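Local coordinates for ABC transporter substrate-binding protein (Staphylococcus aureus subsp. aureus NCTC 8325, PDB 3UN6) that probably serves as the ligand-capturing component of an ABC-type importer and binds zinc in the crystal, although its natural cargo is not established, at residues Q256-M261 with Q274-T279; I39-I44 with H263-S268; Y146-L151 with Q292-L297; T296-K299 with N305-A308. One frame throughout, in Å; residues are numbered along the deposited sequence.

Overall arrangement
The four contacts form two pairs on opposite sides of the chain's centre. Contacts 1 and 2 share helix 254-264, their centres 12 Å apart; contacts 3 and 4 share helix 288-300, with centres 8 Å apart, and touch where T295 meets P306 and P307. Between the pairs lies the zinc site of H46, C220 and C221. Contact 2 reaches closest to a bound zinc ion, the side chain of I44 standing about 4 Å away. The side chain of T148 in contact 3 is about 7 Å from a bound zinc ion. For M261 of contact 1 the side chain is about 12 Å from a bound zinc ion. In contact 4, the side chain of V298 is about 13 Å from a bound zinc ion. Contacts 2 and 3 approach to about 7 Å between nearest atoms without touching.

Contact 1 of 4, residues Q256-M261 with Q274-T279; sequences QSVDIM and QSAAWT
A276 turns its methyl group straight at helix 254-264, and three side chains of that helix, S257, V258 and M261, close round it. The tightest approach is the CE methyl of M261, a selenomethionine here, at 3.4 Å from A276 CB, nearer than carbons usually pack. The M261 chain runs out extended and then bends at its last torsion (chi3 -65°), which swings CE beyond the selenium and onto the alanine. V258 adds a second methyl: CG2 sits 3.7 Å from A276 CB. S257 is the third side chain round the methyl, its OG 3.8 Å from the same CB.

No direct hydrogen bond crosses the contact. Instead a water beside the apolar patch lies 3.0 Å from S257 OG and donates to A276 O at 2.8 Å. S257 OG is also bonded to R254 O, and R254 NE bonds to A276 O, so that the end of helix 269-277 is tied to the neighbouring helix by both side chain and water. Where that helix ends, T279 OG1 gives a 2.8 Å bond back to S275 O and pairs with T45 OG1 too. M261 meanwhile leans on T45 and A48, on either side of zinc ligand H46 in the sequence. Two consecutive helices, steeply inclined to each other and 6.1 Å apart between V258 CA and A276 CA, form a helix-loop-helix pair.

Contact 2 of 4, residues I39-I44 with H263-S268; sequences IGYLPI and HHFKQS. With PO4 (phosphate ion), chain D.
P43 lies over one face of the F265 ring, its CB 4.2 Å from the ring centroid and 26° off the ring normal, a CH-pi contact. CA belongs to the same patch, 3.7 Å from F265 CE1, so the proline's CA and CB both lie on the ring. Further round, the carbonyl oxygen I44 O comes within 3.5 Å of F265 CZ, and Y41 approaches the ring obliquely and more loosely, CE2 to CE1 of F265 at 4.4 Å. With CG beside its backbone N (chi1 -55°), F265 directs its ring back to the 39-44 segment from just past the end of helix 254-264.

Here the chain leaves strand 36-41 at its C-terminal end, where parallel alpha/beta folds usually place their ligand-binding loops. The side chain of I44 is about 4 Å from a bound zinc ion, and H46 follows two residues on. P43 centres an inverse gamma turn, closed by a weak I44 N to L42 O bond.

Two waters frame the ring contact: one joins Y41 OH to H264 O, the other donates to P43 O at 2.8 Å and accepts from Q267 NE2. S47 OG lies within bonding reach of L42 O and I44 O, which at best share its one proton, and M51 of helix 48-58 packs against F265. Farther out, K266 NZ bonds O1 of a phosphate, probably from the crystallisation liquor, which K71 also holds.

Contact 3 of 4, residues Y146-L151 with Q292-L297; sequences YSTHYL and QEITTL. With PO4 (phosphate ion), chain E.
This is buried helix-to-helix packing between the start of helix 148-159 and the middle of helix 288-300, carried by L151 against L297, with T148 and I294 a turn away. The two leucines cross obliquely. CD1 of L151 rests 3.8 Å from L297 CB and 4.1 Å from L297 CD1, while the other branch, CD2, reaches over the backbone to 4.0 Å from L297 O. In L151, CG stands beside the backbone N and anti to the carbonyl carbon (chi1 -57°), and with chi2 at 175° both methyls end near L297. A turn back, I294 CD1 ends 4.3 Å from T148 OG1, a looser meeting of a methyl with a hydroxyl. That hydroxyl has Y219 O and E95 OE2 as hydrogen-bond partners in the fold, so this buried polar atom at the apolar border is not left without one.

The beginning of helix 148-159 is well defined. S147 stands at the N-cap and its OG accepts from Y150 N at 3.2 Å, with an angle of 162° at the hydrogen. Just ahead, Y146 OH points to a phosphate oxygen lying near the ring plane, but that bond is too short to be trusted in detail; R145 also holds the phosphate.

Helix 148-159 follows strand 138-142 of the six-stranded sheet. I294 packs on E95 and M98 of helix 94-102, which follows strand 89-93 of the five-stranded sheet. The contact thus joins a helix that follows a strand of one sheet to a helix that packs on one following a strand of the other, with C220 beside T148.

Contact 4 of 4, residues T296-K299 with N305-A308; sequences TLVK and NPPA
V298 is the first residue of the helical segment to meet P306: its CG1 methyl comes within 4.2 Å of P306 CB. The valine has CG1 anti to the backbone N (chi1 162°), which turns this branch outward onto the proline ring, and P306 aims its CB back at the helix. This is the apolar half of the contact and its more buried side, since V298 also rests on L303 and F304 in the connection between the two segments, and P306 touches M98 of helix 94-102.

K299 comes next and lies at the solvent-exposed border of the contact. Its CG is 4.2 Å from P306 CD, so the aliphatic part of the lysine runs past the same ring from the outside. The chain then kinks at chi2 (-46°) and stretches on toward N305, where CE is 3.6 Å from N305 OD1. The amine itself stays farther off, NZ to OD1 being 3.9 Å, and this is too long for a hydrogen bond. Both K299 and N305 touch a crystal neighbour, so their mutual pose may partly reflect the lattice.

From N305 on, the chain is extended, P306 and P307 holding polyproline-II-like backbone angles before A308, at the N-cap position of helix 309-312. P307 O is bonded to Y291 OH farther back along helix 288-300.

With no hydrogen bond across the segments, and neither proline having an N-H to give, cohesion here is van der Waals packing of V298 and P306 plus a probably weak electrostatic attraction of the lysine end for an amide oxygen.

Contact 1 of 4, residues Q256-M261 with Q274-T279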
loop_
_atom_site.group_PDB
_atom_site.type_symbol
_atom_site.label_atom_id
_atom_site.label_comp_id
_atom_site.label_asym_id
_atom_site.label_seq_id
_atom_site.Cartn_x
_atom_site.Cartn_y
_atom_site.Cartn_z
ATOM N N GLN A 256 -16.711 -4.162 10.092
ATOM C CA GLN A 256 -15.984 -5.307 9.544
ATOM C C GLN A 256 -14.503 -5.057 9.303
ATOM O O GLN A 256 -13.684 -5.892 9.672
ATOM C CB GLN A 256 -16.635 -5.804 8.242
ATOM C CG GLN A 256 -17.538 -7.050 8.406
ATOM C CD GLN A 256 -16.718 -8.360 8.599
ATOM O OE1 GLN A 256 -15.514 -8.324 8.887
ATOM N NE2 GLN A 256 -17.378 -9.504 8.432
ATOM N N SER A 257 -14.146 -3.939 8.679
ATOM C CA SER A 257 -12.733 -3.697 8.392
ATOM C C SER A 257 -11.936 -3.617 9.695
ATOM O O SER A 257 -10.812 -4.130 9.761
ATOM C CB SER A 257 -12.514 -2.453 7.523
ATOM O OG SER A 257 -13.111 -1.306 8.100
ATOM N N VAL A 258 -12.525 -2.994 10.719
ATOM C CA VAL A 258 -11.883 -2.903 12.038
ATOM C C VAL A 258 -11.725 -4.297 12.623
ATOM O O VAL A 258 -10.641 -4.675 13.030
ATOM C CB VAL A 258 -12.678 -2.002 13.060
ATOM C CG1 VAL A 258 -12.073 -2.119 14.473
ATOM C CG2 VAL A 258 -12.701 -0.515 12.589
ATOM N N ASP A 259 -12.818 -5.057 12.659
ATOM C CA ASP A 259 -12.807 -6.424 13.213
ATOM C C ASP A 259 -11.772 -7.323 12.501
ATOM O O ASP A 259 -11.045 -8.076 13.151
ATOM C CB ASP A 259 -14.214 -7.045 13.140
ATOM C CG ASP A 259 -15.237 -6.334 14.067
ATOM O OD1 ASP A 259 -14.823 -5.693 15.053
ATOM O OD2 ASP A 259 -16.457 -6.435 13.801
ATOM N N ILE A 260 -11.707 -7.244 11.176
ATOM C CA ILE A 260 -10.684 -8.006 10.425
ATOM C C ILE A 260 -9.276 -7.667 10.894
ATOM O O ILE A 260 -8.480 -8.541 11.198
ATOM C CB ILE A 260 -10.771 -7.740 8.903
ATOM C CG1 ILE A 260 -11.706 -8.754 8.238
ATOM C CG2 ILE A 260 -9.433 -7.891 8.265
ATOM C CD1 ILE A 260 -11.212 -10.234 8.349
HETATM N N MSE A 261 -8.976 -6.379 10.949
HETATM C CA MSE A 261 -7.659 -5.940 11.334
HETATM C C MSE A 261 -7.294 -6.220 12.794
HETATM O O MSE A 261 -6.158 -6.610 13.063
HETATM C CB MSE A 261 -7.484 -4.463 11.016
HETATM C CG MSE A 261 -7.604 -4.190 9.521
HETATM SE SE MSE A 261 -7.102 -2.386 9.142
HETATM C CE MSE A 261 -8.367 -1.498 9.996
ATOM N N GLN A 274 -9.027 4.287 13.975
ATOM C CA GLN A 274 -8.527 5.477 13.289
ATOM C C GLN A 274 -8.002 5.109 11.878
ATOM O O GLN A 274 -8.290 5.798 10.890
ATOM C CB GLN A 274 -7.421 6.136 14.123
ATOM C CG GLN A 274 -6.746 7.337 13.450
ATOM C CD GLN A 274 -5.817 8.048 14.412
ATOM O OE1 GLN A 274 -6.048 8.037 15.612
ATOM N NE2 GLN A 274 -4.780 8.665 13.896
ATOM N N SER A 275 -7.251 4.009 11.799
ATOM C CA SER A 275 -6.654 3.543 10.551
ATOM C C SER A 275 -7.713 3.184 9.513
ATOM O O SER A 275 -7.598 3.555 8.338
ATOM C CB SER A 275 -5.768 2.331 10.830
ATOM O OG SER A 275 -4.676 2.685 11.692
ATOM N N ALA A 276 -8.743 2.474 9.968
ATOM C CA ALA A 276 -9.821 2.039 9.112
ATOM C C ALA A 276 -10.717 3.200 8.686
ATOM O O ALA A 276 -11.234 3.201 7.562
ATOM C CB ALA A 276 -10.646 0.965 9.824
ATOM N N ALA A 277 -10.886 4.188 9.568
ATOM C CA ALA A 277 -11.709 5.342 9.255
ATOM C C ALA A 277 -11.205 6.053 8.000
ATOM O O ALA A 277 -12.018 6.529 7.223
ATOM C CB ALA A 277 -11.773 6.313 10.417
ATOM N N TRP A 278 -9.886 6.090 7.778
ATOM C CA TRP A 278 -9.322 6.818 6.624
ATOM C C TRP A 278 -8.930 5.960 5.416
ATOM O O TRP A 278 -8.347 6.471 4.452
ATOM C CB TRP A 278 -8.143 7.703 7.081
ATOM C CG TRP A 278 -8.575 8.799 7.999
ATOM C CD1 TRP A 278 -8.743 8.724 9.371
ATOM C CD2 TRP A 278 -8.982 10.118 7.620
ATOM N NE1 TRP A 278 -9.199 9.919 9.849
ATOM C CE2 TRP A 278 -9.349 10.795 8.803
ATOM C CE3 TRP A 278 -9.041 10.803 6.400
ATOM C CZ2 TRP A 278 -9.755 12.119 8.804
ATOM C CZ3 TRP A 278 -9.446 12.118 6.401
ATOM C CH2 TRP A 278 -9.805 12.765 7.593
ATOM N N THR A 279 -9.266 4.673 5.455
ATOM C CA THR A 279 -8.991 3.773 4.357
ATOM C C THR A 279 -10.349 3.361 3.786
ATOM O O THR A 279 -11.326 3.327 4.506
ATOM C CB THR A 279 -8.192 2.538 4.824
ATOM O OG1 THR A 279 -7.070 2.960 5.614
ATOM C CG2 THR A 279 -7.677 1.725 3.620
HETATM O O HOH W 1 -11.932 0.821 6.374
#

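Contact 2 of 4, residues I39-I44 with H263-S268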
loop_
_atom_site.group_PDB
_atom_site.type_symbol
_atom_site.label_atom_id
_atom_site.label_comp_id
_atom_site.label_asym_id
_atom_site.label_seq_id
_atom_site.Cartn_x
_atom_site.Cartn_y
_atom_site.Cartn_z
ATOM N N ILE A 39 0.561 -15.650 -0.542
ATOM C CA ILE A 39 0.557 -14.236 -0.858
ATOM C C ILE A 39 1.203 -13.463 0.247
ATOM O O ILE A 39 0.856 -13.627 1.439
ATOM C CB ILE A 39 -0.873 -13.672 -1.040
ATOM C CG1 ILE A 39 -1.662 -14.435 -2.105
ATOM C CG2 ILE A 39 -0.822 -12.173 -1.361
ATOM C CD1 ILE A 39 -1.180 -14.282 -3.542
ATOM N N GLY A 40 2.138 -12.606 -0.136
ATOM C CA GLY A 40 2.883 -11.789 0.815
ATOM C C GLY A 40 2.286 -10.429 1.138
ATOM O O GLY A 40 1.654 -9.792 0.287
ATOM N N TYR A 41 2.529 -9.962 2.362
ATOM C CA TYR A 41 2.027 -8.670 2.785
ATOM C C TYR A 41 2.758 -8.090 3.979
ATOM O O TYR A 41 3.458 -8.802 4.720
ATOM C CB TYR A 41 0.551 -8.813 3.224
ATOM C CG TYR A 41 0.385 -9.515 4.550
ATOM C CD1 TYR A 41 0.476 -10.902 4.648
ATOM C CD2 TYR A 41 0.158 -8.795 5.717
ATOM C CE1 TYR A 41 0.343 -11.548 5.860
ATOM C CE2 TYR A 41 0.031 -9.435 6.945
ATOM C CZ TYR A 41 0.118 -10.814 7.004
ATOM O OH TYR A 41 -0.009 -11.449 8.207
ATOM N N LEU A 42 2.555 -6.786 4.148
ATOM C CA LEU A 42 2.932 -6.049 5.343
ATOM C C LEU A 42 1.625 -5.756 6.100
ATOM O O LEU A 42 0.556 -5.576 5.438
ATOM C CB LEU A 42 3.677 -4.756 5.012
ATOM C CG LEU A 42 5.209 -4.801 4.917
ATOM C CD1 LEU A 42 5.722 -5.579 3.665
ATOM C CD2 LEU A 42 5.743 -3.343 4.925
ATOM N N PRO A 43 1.679 -5.685 7.465
ATOM C CA PRO A 43 0.487 -5.460 8.317
ATOM C C PRO A 43 0.024 -3.986 8.353
ATOM O O PRO A 43 0.079 -3.322 9.371
ATOM C CB PRO A 43 0.955 -5.931 9.698
ATOM C CG PRO A 43 2.423 -5.585 9.720
ATOM C CD PRO A 43 2.914 -5.747 8.282
ATOM N N ILE A 44 -0.449 -3.521 7.205
ATOM C CA ILE A 44 -0.923 -2.172 7.020
ATOM C C ILE A 44 -2.335 -2.297 6.455
ATOM O O ILE A 44 -2.698 -3.357 5.945
ATOM C CB ILE A 44 -0.052 -1.433 6.041
ATOM C CG1 ILE A 44 0.060 -2.234 4.724
ATOM C CG2 ILE A 44 1.341 -1.186 6.661
ATOM C CD1 ILE A 44 0.911 -1.568 3.645
ATOM N N HIS A 263 -8.115 -8.600 14.539
ATOM C CA HIS A 263 -7.793 -9.992 14.608
ATOM C C HIS A 263 -6.345 -10.289 14.198
ATOM O O HIS A 263 -5.610 -10.948 14.932
ATOM C CB HIS A 263 -8.758 -10.780 13.717
ATOM C CG HIS A 263 -8.532 -12.258 13.759
ATOM N ND1 HIS A 263 -9.144 -13.078 14.679
ATOM C CD2 HIS A 263 -7.742 -13.061 13.007
ATOM C CE1 HIS A 263 -8.753 -14.326 14.485
ATOM N NE2 HIS A 263 -7.899 -14.343 13.478
ATOM N N HIS A 264 -5.941 -9.766 13.045
ATOM C CA HIS A 264 -4.641 -10.059 12.441
ATOM C C HIS A 264 -3.475 -9.180 12.813
ATOM O O HIS A 264 -2.335 -9.658 12.839
ATOM C CB HIS A 264 -4.761 -10.001 10.915
ATOM C CG HIS A 264 -5.523 -11.142 10.331
ATOM N ND1 HIS A 264 -6.893 -11.120 10.162
ATOM C CD2 HIS A 264 -5.106 -12.351 9.886
ATOM C CE1 HIS A 264 -7.283 -12.263 9.624
ATOM N NE2 HIS A 264 -6.221 -13.030 9.455
ATOM N N PHE A 265 -3.715 -7.901 13.065
ATOM C CA PHE A 265 -2.598 -7.004 13.330
ATOM C C PHE A 265 -2.252 -6.776 14.802
ATOM O O PHE A 265 -3.133 -6.732 15.675
ATOM C CB PHE A 265 -2.822 -5.650 12.643
ATOM C CG PHE A 265 -3.067 -5.732 11.169
ATOM C CD1 PHE A 265 -2.670 -6.838 10.419
ATOM C CD2 PHE A 265 -3.579 -4.643 10.502
ATOM C CE1 PHE A 265 -2.878 -6.879 9.059
ATOM C CE2 PHE A 265 -3.776 -4.675 9.130
ATOM C CZ PHE A 265 -3.423 -5.789 8.409
ATOM N N LYS A 266 -0.952 -6.611 15.058
ATOM C CA LYS A 266 -0.449 -6.291 16.385
ATOM C C LYS A 266 -0.651 -4.799 16.667
ATOM O O LYS A 266 0.319 -4.034 16.777
ATOM C CB LYS A 266 1.043 -6.661 16.542
ATOM C CG LYS A 266 1.301 -8.151 16.651
ATOM C CD LYS A 266 2.770 -8.489 16.890
ATOM C CE LYS A 266 3.628 -8.144 15.669
ATOM N NZ LYS A 266 5.066 -8.544 15.801
ATOM N N GLN A 267 -1.915 -4.403 16.785
ATOM C CA GLN A 267 -2.295 -3.038 17.097
ATOM C C GLN A 267 -3.562 -3.093 17.929
ATOM O O GLN A 267 -4.328 -4.057 17.851
ATOM C CB GLN A 267 -2.603 -2.235 15.808
ATOM C CG GLN A 267 -1.479 -2.243 14.748
ATOM C CD GLN A 267 -0.215 -1.546 15.216
ATOM O OE1 GLN A 267 -0.228 -0.831 16.216
ATOM N NE2 GLN A 267 0.887 -1.743 14.478
ATOM N N SER A 268 -3.788 -2.054 18.707
ATOM C CA SER A 268 -5.005 -1.970 19.504
ATOM C C SER A 268 -6.190 -1.535 18.630
ATOM O O SER A 268 -6.023 -1.044 17.500
ATOM C CB SER A 268 -4.823 -0.978 20.639
ATOM O OG SER A 268 -4.352 0.247 20.140
HETATM P P PO4 D . 5.062 -12.348 15.192
HETATM O O1 PO4 D . 4.715 -11.507 16.399
HETATM O O2 PO4 D . 3.795 -12.895 14.587
HETATM O O3 PO4 D . 5.761 -11.499 14.162
HETATM O O4 PO4 D . 5.938 -13.493 15.642
HETATM O O HOH W 2 -0.118 -9.568 10.662
HETATM O O HOH W 3 0.458 -3.631 12.105
#

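Contact 3 of 4, residues Y146-L151 with Q292-L297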
loop_
_atom_site.group_PDB
_atom_site.type_symbol
_atom_site.label_atom_id
_atom_site.label_comp_id
_atom_site.label_asym_id
_atom_site.label_seq_id
_atom_site.Cartn_x
_atom_site.Cartn_y
_atom_site.Cartn_z
ATOM N N TYR A 146 10.653 3.942 -4.184
ATOM C CA TYR A 146 9.608 3.779 -5.196
ATOM C C TYR A 146 8.312 3.589 -4.461
ATOM O O TYR A 146 7.858 2.457 -4.233
ATOM C CB TYR A 146 9.924 2.610 -6.143
ATOM C CG TYR A 146 11.326 2.724 -6.736
ATOM C CD1 TYR A 146 11.713 3.869 -7.424
ATOM C CD2 TYR A 146 12.242 1.679 -6.637
ATOM C CE1 TYR A 146 12.993 3.988 -7.965
ATOM C CE2 TYR A 146 13.523 1.796 -7.169
ATOM C CZ TYR A 146 13.882 2.951 -7.838
ATOM O OH TYR A 146 15.142 3.084 -8.373
ATOM N N SER A 147 7.712 4.707 -4.071
ATOM C CA SER A 147 6.486 4.672 -3.311
ATOM C C SER A 147 5.651 5.898 -3.562
ATOM O O SER A 147 6.170 6.927 -3.937
ATOM C CB SER A 147 6.789 4.567 -1.816
ATOM O OG SER A 147 7.443 5.731 -1.286
ATOM N N THR A 148 4.347 5.750 -3.382
ATOM C CA THR A 148 3.400 6.860 -3.461
ATOM C C THR A 148 3.697 7.876 -2.338
ATOM O O THR A 148 3.396 9.045 -2.449
ATOM C CB THR A 148 1.970 6.310 -3.359
ATOM O OG1 THR A 148 1.702 5.546 -4.532
ATOM C CG2 THR A 148 0.879 7.434 -3.218
ATOM N N HIS A 149 4.306 7.396 -1.266
ATOM C CA HIS A 149 4.687 8.231 -0.124
ATOM C C HIS A 149 5.700 9.273 -0.536
ATOM O O HIS A 149 5.547 10.442 -0.188
ATOM C CB HIS A 149 5.198 7.327 0.995
ATOM C CG HIS A 149 4.259 6.214 1.286
ATOM N ND1 HIS A 149 4.376 4.971 0.690
ATOM C CD2 HIS A 149 3.112 6.185 2.008
ATOM C CE1 HIS A 149 3.370 4.212 1.080
ATOM N NE2 HIS A 149 2.590 4.920 1.883
ATOM N N TYR A 150 6.726 8.869 -1.292
ATOM C CA TYR A 150 7.692 9.820 -1.851
ATOM C C TYR A 150 6.959 10.866 -2.717
ATOM O O TYR A 150 7.230 12.058 -2.625
ATOM C CB TYR A 150 8.733 9.103 -2.722
ATOM C CG TYR A 150 9.623 10.026 -3.534
ATOM C CD1 TYR A 150 9.400 10.248 -4.891
ATOM C CD2 TYR A 150 10.674 10.715 -2.925
ATOM C CE1 TYR A 150 10.230 11.106 -5.621
ATOM C CE2 TYR A 150 11.483 11.546 -3.633
ATOM C CZ TYR A 150 11.265 11.751 -4.974
ATOM O OH TYR A 150 12.107 12.600 -5.633
ATOM N N LEU A 151 6.044 10.406 -3.554
ATOM C CA LEU A 151 5.301 11.302 -4.435
ATOM C C LEU A 151 4.414 12.267 -3.656
ATOM O O LEU A 151 4.328 13.439 -3.989
ATOM C CB LEU A 151 4.445 10.502 -5.436
ATOM C CG LEU A 151 5.251 9.522 -6.305
ATOM C CD1 LEU A 151 4.300 8.686 -7.185
ATOM C CD2 LEU A 151 6.299 10.245 -7.158
ATOM N N GLN A 292 -2.437 5.982 -14.968
ATOM C CA GLN A 292 -1.762 7.002 -15.719
ATOM C C GLN A 292 -1.250 8.118 -14.800
ATOM O O GLN A 292 -0.197 8.713 -15.064
ATOM C CB GLN A 292 -2.687 7.558 -16.802
ATOM C CG GLN A 292 -1.944 8.436 -17.801
ATOM C CD GLN A 292 -1.072 7.646 -18.795
ATOM O OE1 GLN A 292 0.132 7.508 -18.607
ATOM N NE2 GLN A 292 -1.688 7.135 -19.846
ATOM N N GLU A 293 -1.986 8.413 -13.727
ATOM C CA GLU A 293 -1.543 9.436 -12.767
ATOM C C GLU A 293 -0.216 9.029 -12.130
ATOM O O GLU A 293 0.677 9.867 -11.946
ATOM C CB GLU A 293 -2.576 9.640 -11.653
ATOM C CG GLU A 293 -2.218 10.744 -10.659
ATOM C CD GLU A 293 -3.337 11.012 -9.638
ATOM O OE1 GLU A 293 -3.777 10.062 -8.939
ATOM O OE2 GLU A 293 -3.761 12.185 -9.537
ATOM N N ILE A 294 -0.099 7.755 -11.752
ATOM C CA ILE A 294 1.159 7.249 -11.148
ATOM C C ILE A 294 2.301 7.257 -12.158
ATOM O O ILE A 294 3.423 7.673 -11.829
ATOM C CB ILE A 294 1.006 5.837 -10.527
ATOM C CG1 ILE A 294 -0.028 5.878 -9.378
ATOM C CG2 ILE A 294 2.411 5.288 -10.005
ATOM C CD1 ILE A 294 0.285 6.934 -8.296
ATOM N N THR A 295 2.027 6.841 -13.392
ATOM C CA THR A 295 3.082 6.845 -14.424
ATOM C C THR A 295 3.609 8.256 -14.660
ATOM O O THR A 295 4.817 8.461 -14.788
ATOM C CB THR A 295 2.644 6.183 -15.772
ATOM O OG1 THR A 295 1.555 6.895 -16.359
ATOM C CG2 THR A 295 2.232 4.709 -15.560
ATOM N N THR A 296 2.696 9.226 -14.689
ATOM C CA THR A 296 3.042 10.617 -14.907
ATOM C C THR A 296 3.994 11.117 -13.835
ATOM O O THR A 296 5.020 11.741 -14.129
ATOM C CB THR A 296 1.777 11.500 -14.893
ATOM O OG1 THR A 296 1.037 11.279 -16.094
ATOM C CG2 THR A 296 2.149 12.959 -14.784
ATOM N N LEU A 297 3.644 10.828 -12.590
ATOM C CA LEU A 297 4.422 11.254 -11.443
ATOM C C LEU A 297 5.805 10.559 -11.366
ATOM O O LEU A 297 6.788 11.191 -11.043
ATOM C CB LEU A 297 3.614 11.036 -10.153
ATOM C CG LEU A 297 2.308 11.834 -9.982
ATOM C CD1 LEU A 297 1.609 11.413 -8.695
ATOM C CD2 LEU A 297 2.554 13.368 -9.975
HETATM P P PO4 E . 17.975 1.321 -8.739
HETATM O O1 PO4 E . 19.292 1.210 -8.018
HETATM O O2 PO4 E . 16.881 1.613 -7.743
HETATM O O3 PO4 E . 18.052 2.455 -9.737
HETATM O O4 PO4 E . 17.633 0.041 -9.456
#

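Contact 4 of 4, residues T296-K299 with N305-A308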
loop_
_atom_site.group_PDB
_atom_site.type_symbol
_atom_site.label_atom_id
_atom_site.label_comp_id
_atom_site.label_asym_id
_atom_site.label_seq_id
_atom_site.Cartn_x
_atom_site.Cartn_y
_atom_site.Cartn_z
ATOM N N THR A 296 2.696 9.226 -14.689
ATOM C CA THR A 296 3.042 10.617 -14.907
ATOM C C THR A 296 3.994 11.117 -13.835
ATOM O O THR A 296 5.020 11.741 -14.129
ATOM C CB THR A 296 1.777 11.500 -14.893
ATOM O OG1 THR A 296 1.037 11.279 -16.094
ATOM C CG2 THR A 296 2.149 12.959 -14.784
ATOM N N LEU A 297 3.644 10.828 -12.590
ATOM C CA LEU A 297 4.422 11.254 -11.443
ATOM C C LEU A 297 5.805 10.559 -11.366
ATOM O O LEU A 297 6.788 11.191 -11.043
ATOM C CB LEU A 297 3.614 11.036 -10.153
ATOM C CG LEU A 297 2.308 11.834 -9.982
ATOM C CD1 LEU A 297 1.609 11.413 -8.695
ATOM C CD2 LEU A 297 2.554 13.368 -9.975
ATOM N N VAL A 298 5.860 9.264 -11.665
ATOM C CA VAL A 298 7.123 8.502 -11.696
ATOM C C VAL A 298 8.035 9.071 -12.792
ATOM O O VAL A 298 9.243 9.253 -12.588
ATOM C CB VAL A 298 6.838 7.004 -11.993
ATOM C CG1 VAL A 298 8.094 6.273 -12.471
ATOM C CG2 VAL A 298 6.168 6.316 -10.775
ATOM N N LYS A 299 7.446 9.383 -13.944
ATOM C CA LYS A 299 8.196 9.938 -15.089
ATOM C C LYS A 299 8.686 11.347 -14.728
ATOM O O LYS A 299 9.845 11.719 -14.961
ATOM C CB LYS A 299 7.275 10.052 -16.327
ATOM C CG LYS A 299 7.830 9.536 -17.627
ATOM C CD LYS A 299 9.217 9.960 -17.927
ATOM C CE LYS A 299 9.583 9.484 -19.303
ATOM N NZ LYS A 299 10.987 9.731 -19.574
ATOM N N ASN A 305 11.707 4.524 -16.035
ATOM C CA ASN A 305 10.693 4.600 -17.093
ATOM C C ASN A 305 9.630 3.573 -16.777
ATOM O O ASN A 305 9.926 2.371 -16.739
ATOM C CB ASN A 305 11.223 4.430 -18.513
ATOM C CG ASN A 305 10.159 4.803 -19.563
ATOM O OD1 ASN A 305 10.093 5.954 -20.008
ATOM N ND2 ASN A 305 9.265 3.862 -19.879
ATOM N N PRO A 306 8.388 4.047 -16.529
ATOM C CA PRO A 306 7.323 3.148 -16.122
ATOM C C PRO A 306 6.796 2.283 -17.262
ATOM O O PRO A 306 6.848 2.695 -18.430
ATOM C CB PRO A 306 6.231 4.105 -15.598
ATOM C CG PRO A 306 6.419 5.343 -16.373
ATOM C CD PRO A 306 7.896 5.429 -16.717
ATOM N N PRO A 307 6.315 1.071 -16.930
ATOM C CA PRO A 307 5.748 0.193 -17.929
ATOM C C PRO A 307 4.339 0.663 -18.323
ATOM O O PRO A 307 3.637 1.290 -17.518
ATOM C CB PRO A 307 5.704 -1.153 -17.212
ATOM C CG PRO A 307 5.541 -0.813 -15.802
ATOM C CD PRO A 307 6.316 0.453 -15.596
ATOM N N ALA A 308 3.942 0.380 -19.559
ATOM C CA ALA A 308 2.608 0.734 -20.041
ATOM C C ALA A 308 1.533 -0.083 -19.314
ATOM O O ALA A 308 1.799 -1.168 -18.824
ATOM C CB ALA A 308 2.521 0.483 -21.552
#